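Local coordinates for protein kinase, putative (Bodo saltans, PDB 6TLY) that probably acts as a serine/threonine kinase of the kinetoplastid kinetochore, whose zinc-binding central domain, the part present here, is a centromere localization domain, at residues G21-P24 with A25-G29. Numbering follows the deposited sequence.
Sequences GKMP and AGYKG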
ATOM      1  N   GLY A  21      -4.909  13.262  -3.523  1.00 28.47           N
ATOM      2  CA  GLY A  21      -4.397  14.330  -4.369  1.00 30.05           C
ATOM      3  C   GLY A  21      -4.066  15.611  -3.635  1.00 32.12           C
ATOM      4  O   GLY A  21      -3.551  16.551  -4.237  1.00 32.83           O
ATOM      5  N   LYS A  22      -4.331  15.623  -2.341  1.00 33.34           N
ATOM      6  CA  LYS A  22      -4.046  16.777  -1.465  1.00 35.38           C
ATOM      7  C   LYS A  22      -3.233  16.290  -0.267  1.00 37.05           C
ATOM      8  O   LYS A  22      -3.297  15.125   0.073  1.00 37.57           O
ATOM      9  CB  LYS A  22      -5.338  17.491  -1.051  1.00 36.83           C
ATOM     10  N   MET A  23      -2.507  17.198   0.353  1.00 37.80           N
ATOM     11  CA  MET A  23      -1.660  16.849   1.506  1.00 38.64           C
ATOM     12  C   MET A  23      -2.243  17.357   2.813  1.00 38.65           C
ATOM     13  O   MET A  23      -2.561  18.533   2.915  1.00 39.00           O
ATOM     14  CB  MET A  23      -0.299  17.509   1.335  1.00 39.93           C
ATOM     15  CG  MET A  23       0.761  16.527   1.017  1.00 42.49           C
ATOM     16  SD  MET A  23       2.251  17.415   1.046  1.00 46.81           S
ATOM     17  CE  MET A  23       1.904  18.721  -0.120  1.00 45.04           C
ATOM     18  N   PRO A  24      -2.323  16.530   3.867  1.00 37.93           N
ATOM     19  CA  PRO A  24      -2.778  17.003   5.164  1.00 37.64           C
ATOM     20  C   PRO A  24      -1.593  17.679   5.862  1.00 37.21           C
ATOM     21  O   PRO A  24      -0.490  17.549   5.452  1.00 37.33           O
ATOM     22  CB  PRO A  24      -3.053  15.724   5.952  1.00 38.19           C
ATOM     23  CG  PRO A  24      -2.099  14.735   5.346  1.00 38.85           C
ATOM     24  CD  PRO A  24      -1.967  15.122   3.892  1.00 37.48           C
ATOM     25  N   ALA A  25      -1.871  18.338   6.969  1.00 36.83           N
ATOM     26  CA  ALA A  25      -0.768  18.889   7.773  1.00 36.85           C
ATOM     27  C   ALA A  25      -0.086  17.730   8.507  1.00 36.47           C
ATOM     28  O   ALA A  25      -0.717  16.701   8.752  1.00 36.06           O
ATOM     29  CB  ALA A  25      -1.293  19.905   8.734  1.00 37.00           C
ATOM     30  N   GLY A  26       1.176  17.905   8.861  1.00 35.79           N
ATOM     31  CA  GLY A  26       1.943  16.849   9.507  1.00 36.09           C
ATOM     32  C   GLY A  26       2.277  15.694   8.577  1.00 36.85           C
ATOM     33  O   GLY A  26       2.579  14.599   9.045  1.00 37.20           O
ATOM     34  N   TYR A  27       2.258  15.916   7.257  1.00 36.63           N
ATOM     35  CA  TYR A  27       2.498  14.838   6.258  1.00 36.73           C
ATOM     36  C   TYR A  27       3.990  14.467   6.171  1.00 37.59           C
ATOM     37  O   TYR A  27       4.754  15.232   5.662  1.00 38.48           O
ATOM     38  CB  TYR A  27       1.884  15.219   4.909  1.00 36.09           C
ATOM     39  CG  TYR A  27       2.177  14.259   3.786  1.00 36.69           C
ATOM     40  CD1 TYR A  27       1.426  13.117   3.588  1.00 37.37           C
ATOM     41  CD2 TYR A  27       3.225  14.489   2.926  1.00 38.01           C
ATOM     42  CE1 TYR A  27       1.711  12.230   2.567  1.00 38.65           C
ATOM     43  CE2 TYR A  27       3.529  13.617   1.902  1.00 39.19           C
ATOM     44  CZ  TYR A  27       2.768  12.481   1.714  1.00 40.28           C
ATOM     45  OH  TYR A  27       3.087  11.629   0.699  1.00 42.22           O
ATOM     46  N   LYS A  28       4.373  13.290   6.657  1.00 37.62           N
ATOM     47  CA  LYS A  28       5.773  12.848   6.606  1.00 38.03           C
ATOM     48  C   LYS A  28       6.184  12.227   5.259  1.00 37.23           C
ATOM     49  O   LYS A  28       7.372  12.074   4.989  1.00 38.48           O
ATOM     50  CB  LYS A  28       6.066  11.848   7.737  1.00 40.78           C
ATOM     51  N   GLY A  29       5.219  11.857   4.444  1.00 35.41           N
ATOM     52  CA  GLY A  29       5.507  11.223   3.169  1.00 33.84           C
ATOM     53  C   GLY A  29       5.843   9.758   3.341  1.00 31.39           C
ATOM     54  O   GLY A  29       5.729   9.200   4.441  1.00 31.83           O
TER
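Met23 and Tyr27 meet through a Met-aromatic contact inside the exposed loop that joins strand 18-20 to strand 30-31, within the C1-like zinc-binding part of the KKT2 central domain. The chain reverses between them at Pro24, Ala25 and Gly26, and the Tyr27 ring folds back toward Met23 and Pro24. Two kinds of interaction with the methionine can be told apart. The methylene is the part that lies over the ring: Met23 CG stands 4.0 Å from the centroid of the Tyr27 ring, only 22° off its normal, in a CH-pi contact displaced toward the rim. The sulfur is slid further out, with Met23 SD 3.6 Å from Tyr27 CD2, and sits oblique to the ring, 43° from its normal. The two side chains cross at about a right angle. Tyr27 turns CG anti to its own nitrogen (chi1 175°), which directs the ring back to the methionine.

Apolar contact with the proline is looser. Its ring meets the tyrosine at a slant, Pro24 CD lying 4.0 Å from Tyr27 CD1. Separately, the carbonyl oxygen Pro24 O makes a van der Waals contact with the tyrosine methylene, 3.4 Å from Tyr27 CB. No hydrogen bond links 21-24 to 25-29; side-chain packing and van der Waals contact join them. Gly26 has positive phi, a conformation that suits glycine.

Met23 and Tyr27 both also touch Ile42, and Met23 reaches Lys41, so the projecting loop packs against the chain just after strand 38-39. The Tyr27 side chain lies about 12 Å from a bound zinc ion, which places this surface contact apart from the metal site. On the ring face opposite Met23 CG, the backbone Gly29 N sits 3.5 Å above the plane of the Tyr27 ring, over its centre.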